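Local coordinates for protein 361aa long hypothetical D-aminopeptidase (PDB 2DRH) that is of unknown function but is probably an aminopeptidase of the S58 family, possibly acting on peptides with D-amino acids, at residues A[13-19]-A[187-192]; A[20-24]-A[200-204]. All coordinates share one frame; numbering follows the deposited sequence.

Interaction 1: A[13-19]-A[187-192]; sequences FKPGKRN and SASRIV
The carbonyl of K14 receives the amide of I191, O to N 2.7 Å, the donor nearly in line with C=O. Two further bonds join backbone to side chain. G16 N reaches S189 OG at 2.9 Å, an oxygen that also hydrogen-bonds to D23 OD2. S189 N gives a straighter bond (169° at the hydrogen) to N19 OD1 at 3.1 Å, well above the amide's plane. With CG opposite its backbone N (chi1 -169°), N19 brings OD1 back to the strand, while its ND2 binds E321. A water linking K14 N to I191 O lies at the edge of the F13 ring. P15 CA adds a C-H...O contact, 3.0 Å from S189 O. Apolar contacts lie at F13, where V192 CG1 stands 3.8 Å above the ring centre in a CH-pi contact, and at I191, which the K14 chain, bent at its end (chi4 -64°), crosses obliquely with CE and NZ beside CG2. R190 bends at chi2 to run past F13 O; its NH1 bonds to S189 O, and salt bridges to E317 and E321 of helix 309-328 hold its guanidinium. Overall, an irregular N-terminal segment lies along the outer edge of a beta-hairpin strand, opposite strand 198-207.

Interaction 2: A[20-24]-A[200-204]; sequences KITDV and TVGAL
D23 OD2 is gripped twice, by K20 N at 3.0 Å, which approaches from above the carboxylate plane, and by S189 OG of strand 184-193; D23 CB rests on T200 CG2 at 4.1 Å. The carboxylate thus folds back over the start of its own turn, where D23 N bonds to K20 O at 2.9 Å. OD1 takes R18 N, so both carboxylate oxygens help fix the turn. One water joins D23 O to T200 OG1 across the contact. Direct contact is van der Waals packing of aliphatic side chains on strand backbone, T200 and L204. I21 is fully extended (chi1 -170°, chi2 174°), laying CG1 over G202 C at 3.8 Å and bringing CD1 to L204 CB at 4.1 Å. Above G202, which has no side chain, the turn comes down until the CA atoms of I21 and G202 are 3.9 Å apart; V24 CG2 fits beside them, 3.9 Å from G202 N. I21 and V24 also touch A245 on strand 240-246, whereas V201 and A203 face helix 309-328 across the sheet. This is a short 3-10 turn seated on a beta-sheet at a glycine, with the helix on the other face.

In the fold
The two contacts lie on the same side of the chain's centre, their own centres about 7 Å apart, and follow one continuous N-terminal run. Residues 13-19 edge strand 184-193; residues 20-24 then climb onto the face of its antiparallel neighbour 198-207, before the chain enters strand 28-36. The order along the sequence is 13-19, 20-24, 187-192, 200-204, so the two contacts cross along the chain. S187 OG of interaction 1 joins them directly, bonding to A203 O of interaction 2, and I191 packs on T200. Helix 309-328 lies against both contacts. The N-terminal run thus binds the hairpin edge and face within an alpha/beta fold consistent with the DmpA/ArgJ clan.

Interaction 1: A[13-19]-A[187-192]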
ATOM      1  N   PHE A  13      15.196 -26.105   9.517  1.00 31.37           N
ATOM      2  CA  PHE A  13      15.218 -25.700  10.917  1.00 31.08           C
ATOM      3  C   PHE A  13      14.485 -26.734  11.748  1.00 30.85           C
ATOM      4  O   PHE A  13      13.575 -27.402  11.259  1.00 30.79           O
ATOM      5  CB  PHE A  13      14.565 -24.329  11.097  1.00 32.02           C
ATOM      6  CG  PHE A  13      15.374 -23.193  10.540  1.00 32.31           C
ATOM      7  CD1 PHE A  13      16.636 -22.910  11.046  1.00 32.68           C
ATOM      8  CD2 PHE A  13      14.876 -22.406   9.510  1.00 31.49           C
ATOM      9  CE1 PHE A  13      17.394 -21.855  10.531  1.00 33.54           C
ATOM     10  CE2 PHE A  13      15.623 -21.352   8.991  1.00 31.68           C
ATOM     11  CZ  PHE A  13      16.885 -21.076   9.500  1.00 32.20           C
ATOM     12  N   LYS A  14      14.888 -26.877  13.003  1.00 29.85           N
ATOM     13  CA  LYS A  14      14.244 -27.839  13.877  1.00 30.59           C
ATOM     14  C   LYS A  14      12.986 -27.227  14.468  1.00 30.76           C
ATOM     15  O   LYS A  14      12.928 -26.027  14.733  1.00 31.30           O
ATOM     16  CB  LYS A  14      15.194 -28.264  15.004  1.00 31.69           C
ATOM     17  CG  LYS A  14      15.666 -27.132  15.896  1.00 33.41           C
ATOM     18  CD  LYS A  14      16.543 -27.662  17.033  1.00 38.26           C
ATOM     19  CE  LYS A  14      16.956 -26.551  18.000  1.00 39.66           C
ATOM     20  NZ  LYS A  14      17.820 -25.514  17.359  1.00 41.87           N
ATOM     21  N   PRO A  15      11.948 -28.044  14.667  1.00 30.02           N
ATOM     22  CA  PRO A  15      10.697 -27.545  15.235  1.00 30.52           C
ATOM     23  C   PRO A  15      10.813 -27.331  16.744  1.00 31.41           C
ATOM     24  O   PRO A  15      11.808 -27.724  17.365  1.00 31.15           O
ATOM     25  CB  PRO A  15       9.706 -28.644  14.882  1.00 30.86           C
ATOM     26  CG  PRO A  15      10.552 -29.877  14.968  1.00 31.62           C
ATOM     27  CD  PRO A  15      11.818 -29.453  14.255  1.00 30.69           C
ATOM     28  N   GLY A  16       9.800 -26.693  17.322  1.00 30.65           N
ATOM     29  CA  GLY A  16       9.792 -26.461  18.754  1.00 30.79           C
ATOM     30  C   GLY A  16       9.352 -27.729  19.462  1.00 30.92           C
ATOM     31  O   GLY A  16       8.994 -28.704  18.808  1.00 29.40           O
ATOM     32  N   LYS A  17       9.362 -27.713  20.793  1.00 32.79           N
ATOM     33  CA  LYS A  17       8.976 -28.878  21.588  1.00 33.71           C
ATOM     34  C   LYS A  17       7.629 -29.486  21.199  1.00 33.09           C
ATOM     35  O   LYS A  17       7.520 -30.697  21.010  1.00 32.94           O
ATOM     36  CB  LYS A  17       8.955 -28.512  23.077  1.00 36.17           C
ATOM     37  CG  LYS A  17      10.309 -28.078  23.621  1.00 40.65           C
ATOM     38  CD  LYS A  17      10.233 -27.671  25.089  1.00 43.20           C
ATOM     39  CE  LYS A  17       9.776 -28.821  25.978  1.00 44.89           C
ATOM     40  NZ  LYS A  17       9.749 -28.429  27.421  1.00 46.47           N
ATOM     41  N   ARG A  18       6.604 -28.648  21.087  1.00 31.93           N
ATOM     42  CA  ARG A  18       5.270 -29.123  20.734  1.00 30.89           C
ATOM     43  C   ARG A  18       5.026 -29.058  19.221  1.00 29.31           C
ATOM     44  O   ARG A  18       4.096 -29.678  18.705  1.00 29.34           O
ATOM     45  CB  ARG A  18       4.216 -28.276  21.456  1.00 32.03           C
ATOM     46  CG  ARG A  18       4.576 -27.936  22.904  1.00 34.42           C
ATOM     47  CD  ARG A  18       3.581 -26.959  23.527  1.00 35.93           C
ATOM     48  NE  ARG A  18       2.354 -27.614  23.970  1.00 38.63           N
ATOM     49  CZ  ARG A  18       2.091 -27.937  25.233  1.00 37.59           C
ATOM     50  NH1 ARG A  18       2.964 -27.663  26.191  1.00 37.56           N
ATOM     51  NH2 ARG A  18       0.951 -28.537  25.539  1.00 38.85           N
ATOM     52  N   ASN A  19       5.880 -28.323  18.519  1.00 26.88           N
ATOM     53  CA  ASN A  19       5.742 -28.130  17.078  1.00 25.30           C
ATOM     54  C   ASN A  19       4.361 -27.529  16.814  1.00 25.64           C
ATOM     55  O   ASN A  19       3.595 -28.008  15.974  1.00 24.61           O
ATOM     56  CB  ASN A  19       5.919 -29.446  16.312  1.00 23.43           C
ATOM     57  CG  ASN A  19       6.036 -29.227  14.804  1.00 25.28           C
ATOM     58  OD1 ASN A  19       6.560 -28.201  14.355  1.00 21.61           O
ATOM     59  ND2 ASN A  19       5.563 -30.192  14.019  1.00 22.29           N
ATOM     60  N   SER A 187      -0.779 -26.624  12.457  1.00 18.47           N
ATOM     61  CA  SER A 187       0.194 -25.794  13.157  1.00 19.26           C
ATOM     62  C   SER A 187       1.583 -26.414  13.187  1.00 19.64           C
ATOM     63  O   SER A 187       1.752 -27.620  13.002  1.00 18.50           O
ATOM     64  CB  SER A 187      -0.279 -25.509  14.587  1.00 17.50           C
ATOM     65  OG  SER A 187       0.389 -24.370  15.122  1.00 20.44           O
ATOM     66  N   ALA A 188       2.582 -25.571  13.407  1.00 21.19           N
ATOM     67  CA  ALA A 188       3.964 -26.022  13.461  1.00 21.36           C
ATOM     68  C   ALA A 188       4.832 -24.865  13.915  1.00 21.16           C
ATOM     69  O   ALA A 188       4.406 -23.714  13.872  1.00 21.11           O
ATOM     70  CB  ALA A 188       4.418 -26.516  12.083  1.00 20.71           C
ATOM     71  N   SER A 189       6.047 -25.171  14.354  1.00 20.80           N
ATOM     72  CA  SER A 189       6.964 -24.138  14.810  1.00 22.53           C
ATOM     73  C   SER A 189       8.381 -24.492  14.403  1.00 23.70           C
ATOM     74  O   SER A 189       8.674 -25.640  14.069  1.00 24.94           O
ATOM     75  CB  SER A 189       6.898 -23.990  16.333  1.00 22.11           C
ATOM     76  OG  SER A 189       7.427 -25.137  16.970  1.00 23.15           O
ATOM     77  N   ARG A 190       9.257 -23.494  14.426  1.00 24.55           N
ATOM     78  CA  ARG A 190      10.656 -23.685  14.071  1.00 24.36           C
ATOM     79  C   ARG A 190      11.516 -22.858  15.005  1.00 25.30           C
ATOM     80  O   ARG A 190      11.106 -21.785  15.449  1.00 24.91           O
ATOM     81  CB  ARG A 190      10.910 -23.246  12.625  1.00 24.20           C
ATOM     82  CG  ARG A 190      10.351 -24.193  11.580  1.00 25.48           C
ATOM     83  CD  ARG A 190      11.005 -25.568  11.675  1.00 25.14           C
ATOM     84  NE  ARG A 190      10.601 -26.446  10.580  1.00 25.94           N
ATOM     85  CZ  ARG A 190       9.441 -27.090  10.511  1.00 25.78           C
ATOM     86  NH1 ARG A 190       8.542 -26.970  11.481  1.00 23.10           N
ATOM     87  NH2 ARG A 190       9.182 -27.863   9.464  1.00 26.24           N
ATOM     88  N   ILE A 191      12.707 -23.366  15.303  1.00 27.29           N
ATOM     89  CA  ILE A 191      13.653 -22.681  16.176  1.00 26.48           C
ATOM     90  C   ILE A 191      14.796 -22.183  15.310  1.00 25.89           C
ATOM     91  O   ILE A 191      15.235 -22.891  14.408  1.00 27.29           O
ATOM     92  CB  ILE A 191      14.227 -23.644  17.238  1.00 28.01           C
ATOM     93  CG1 ILE A 191      13.099 -24.174  18.124  1.00 28.82           C
ATOM     94  CG2 ILE A 191      15.285 -22.936  18.073  1.00 27.63           C
ATOM     95  CD1 ILE A 191      12.366 -23.099  18.892  1.00 29.15           C
ATOM     96  N   VAL A 192      15.275 -20.972  15.570  1.00 26.17           N
ATOM     97  CA  VAL A 192      16.385 -20.413  14.797  1.00 26.61           C
ATOM     98  C   VAL A 192      17.341 -19.655  15.713  1.00 27.59           C
ATOM     99  O   VAL A 192      16.914 -18.989  16.661  1.00 29.35           O
ATOM    100  CB  VAL A 192      15.887 -19.438  13.683  1.00 26.03           C
ATOM    101  CG1 VAL A 192      14.730 -20.072  12.912  1.00 26.45           C
ATOM    102  CG2 VAL A 192      15.458 -18.108  14.286  1.00 22.04           C
TER
HETATM  103  O   HOH W   1      17.268 -24.911  13.844  1.00 39.09           O

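Interaction 2: A[20-24]-A[200-204]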
ATOM      1  N   LYS A  20       4.058 -26.478  17.570  1.00 25.96           N
ATOM      2  CA  LYS A  20       2.799 -25.751  17.467  1.00 25.82           C
ATOM      3  C   LYS A  20       3.098 -24.284  17.741  1.00 24.72           C
ATOM      4  O   LYS A  20       4.122 -23.953  18.349  1.00 24.91           O
ATOM      5  CB  LYS A  20       1.789 -26.258  18.496  1.00 25.31           C
ATOM      6  CG  LYS A  20       1.227 -27.649  18.238  1.00 23.90           C
ATOM      7  CD  LYS A  20       0.357 -28.075  19.419  1.00 24.16           C
ATOM      8  CE  LYS A  20      -0.282 -29.443  19.215  1.00 25.64           C
ATOM      9  NZ  LYS A  20      -1.463 -29.393  18.296  1.00 24.53           N
ATOM     10  N   ILE A  21       2.203 -23.407  17.301  1.00 22.59           N
ATOM     11  CA  ILE A  21       2.388 -21.975  17.502  1.00 20.94           C
ATOM     12  C   ILE A  21       2.585 -21.613  18.982  1.00 20.63           C
ATOM     13  O   ILE A  21       3.229 -20.615  19.302  1.00 19.00           O
ATOM     14  CB  ILE A  21       1.191 -21.180  16.935  1.00 17.37           C
ATOM     15  CG1 ILE A  21       1.515 -19.689  16.937  1.00 17.74           C
ATOM     16  CG2 ILE A  21      -0.069 -21.473  17.747  1.00 14.51           C
ATOM     17  CD1 ILE A  21       0.461 -18.826  16.255  1.00 17.35           C
ATOM     18  N   THR A  22       2.036 -22.431  19.877  1.00 22.28           N
ATOM     19  CA  THR A  22       2.151 -22.191  21.316  1.00 22.66           C
ATOM     20  C   THR A  22       3.551 -22.462  21.866  1.00 24.03           C
ATOM     21  O   THR A  22       3.780 -22.355  23.073  1.00 22.49           O
ATOM     22  CB  THR A  22       1.143 -23.032  22.110  1.00 20.58           C
ATOM     23  OG1 THR A  22       1.223 -24.396  21.686  1.00 22.39           O
ATOM     24  CG2 THR A  22      -0.267 -22.515  21.893  1.00 23.05           C
ATOM     25  N   ASP A  23       4.480 -22.836  20.991  1.00 25.87           N
ATOM     26  CA  ASP A  23       5.852 -23.055  21.429  1.00 27.05           C
ATOM     27  C   ASP A  23       6.393 -21.661  21.707  1.00 28.01           C
ATOM     28  O   ASP A  23       7.448 -21.491  22.318  1.00 28.29           O
ATOM     29  CB  ASP A  23       6.685 -23.755  20.351  1.00 27.48           C
ATOM     30  CG  ASP A  23       6.503 -25.260  20.368  1.00 26.23           C
ATOM     31  OD1 ASP A  23       6.485 -25.831  21.475  1.00 26.18           O
ATOM     32  OD2 ASP A  23       6.391 -25.876  19.289  1.00 24.62           O
ATOM     33  N   VAL A  24       5.656 -20.659  21.234  1.00 28.03           N
ATOM     34  CA  VAL A  24       6.014 -19.270  21.489  1.00 26.75           C
ATOM     35  C   VAL A  24       5.369 -19.062  22.858  1.00 27.07           C
ATOM     36  O   VAL A  24       4.150 -18.928  22.969  1.00 25.99           O
ATOM     37  CB  VAL A  24       5.384 -18.316  20.444  1.00 26.06           C
ATOM     38  CG1 VAL A  24       5.736 -16.869  20.770  1.00 23.11           C
ATOM     39  CG2 VAL A  24       5.891 -18.667  19.048  1.00 25.72           C
ATOM     40  N   THR A 200      11.984 -18.505  18.471  1.00 25.44           N
ATOM     41  CA  THR A 200      10.998 -19.441  17.958  1.00 24.63           C
ATOM     42  C   THR A 200      10.010 -18.748  17.019  1.00 24.62           C
ATOM     43  O   THR A 200       9.593 -17.607  17.263  1.00 25.24           O
ATOM     44  CB  THR A 200      10.195 -20.068  19.110  1.00 26.03           C
ATOM     45  OG1 THR A 200      11.095 -20.681  20.043  1.00 29.06           O
ATOM     46  CG2 THR A 200       9.225 -21.108  18.580  1.00 27.16           C
ATOM     47  N   VAL A 201       9.651 -19.442  15.946  1.00 23.35           N
ATOM     48  CA  VAL A 201       8.674 -18.940  14.986  1.00 21.86           C
ATOM     49  C   VAL A 201       7.581 -19.995  14.887  1.00 20.70           C
ATOM     50  O   VAL A 201       7.832 -21.110  14.429  1.00 20.57           O
ATOM     51  CB  VAL A 201       9.277 -18.747  13.581  1.00 21.41           C
ATOM     52  CG1 VAL A 201       8.157 -18.428  12.579  1.00 20.41           C
ATOM     53  CG2 VAL A 201      10.303 -17.615  13.605  1.00 21.19           C
ATOM     54  N   GLY A 202       6.378 -19.649  15.331  1.00 21.20           N
ATOM     55  CA  GLY A 202       5.274 -20.589  15.270  1.00 21.72           C
ATOM     56  C   GLY A 202       4.216 -20.195  14.253  1.00 21.17           C
ATOM     57  O   GLY A 202       4.079 -19.021  13.905  1.00 20.33           O
ATOM     58  N   ALA A 203       3.453 -21.174  13.780  1.00 20.83           N
ATOM     59  CA  ALA A 203       2.413 -20.890  12.802  1.00 21.10           C
ATOM     60  C   ALA A 203       1.154 -21.710  12.996  1.00 20.77           C
ATOM     61  O   ALA A 203       1.209 -22.894  13.303  1.00 22.39           O
ATOM     62  CB  ALA A 203       2.943 -21.106  11.390  1.00 19.72           C
ATOM     63  N   LEU A 204       0.015 -21.053  12.825  1.00 21.79           N
ATOM     64  CA  LEU A 204      -1.277 -21.706  12.911  1.00 21.28           C
ATOM     65  C   LEU A 204      -2.015 -21.292  11.640  1.00 21.72           C
ATOM     66  O   LEU A 204      -2.119 -20.102  11.325  1.00 22.40           O
ATOM     67  CB  LEU A 204      -2.047 -21.246  14.149  1.00 20.22           C
ATOM     68  CG  LEU A 204      -3.447 -21.859  14.302  1.00 22.10           C
ATOM     69  CD1 LEU A 204      -3.889 -21.764  15.740  1.00 22.19           C
ATOM     70  CD2 LEU A 204      -4.455 -21.146  13.390  1.00 21.08           C
TER
HETATM   71  O   HOH W   2      10.083 -22.745  21.777  1.00 33.87           O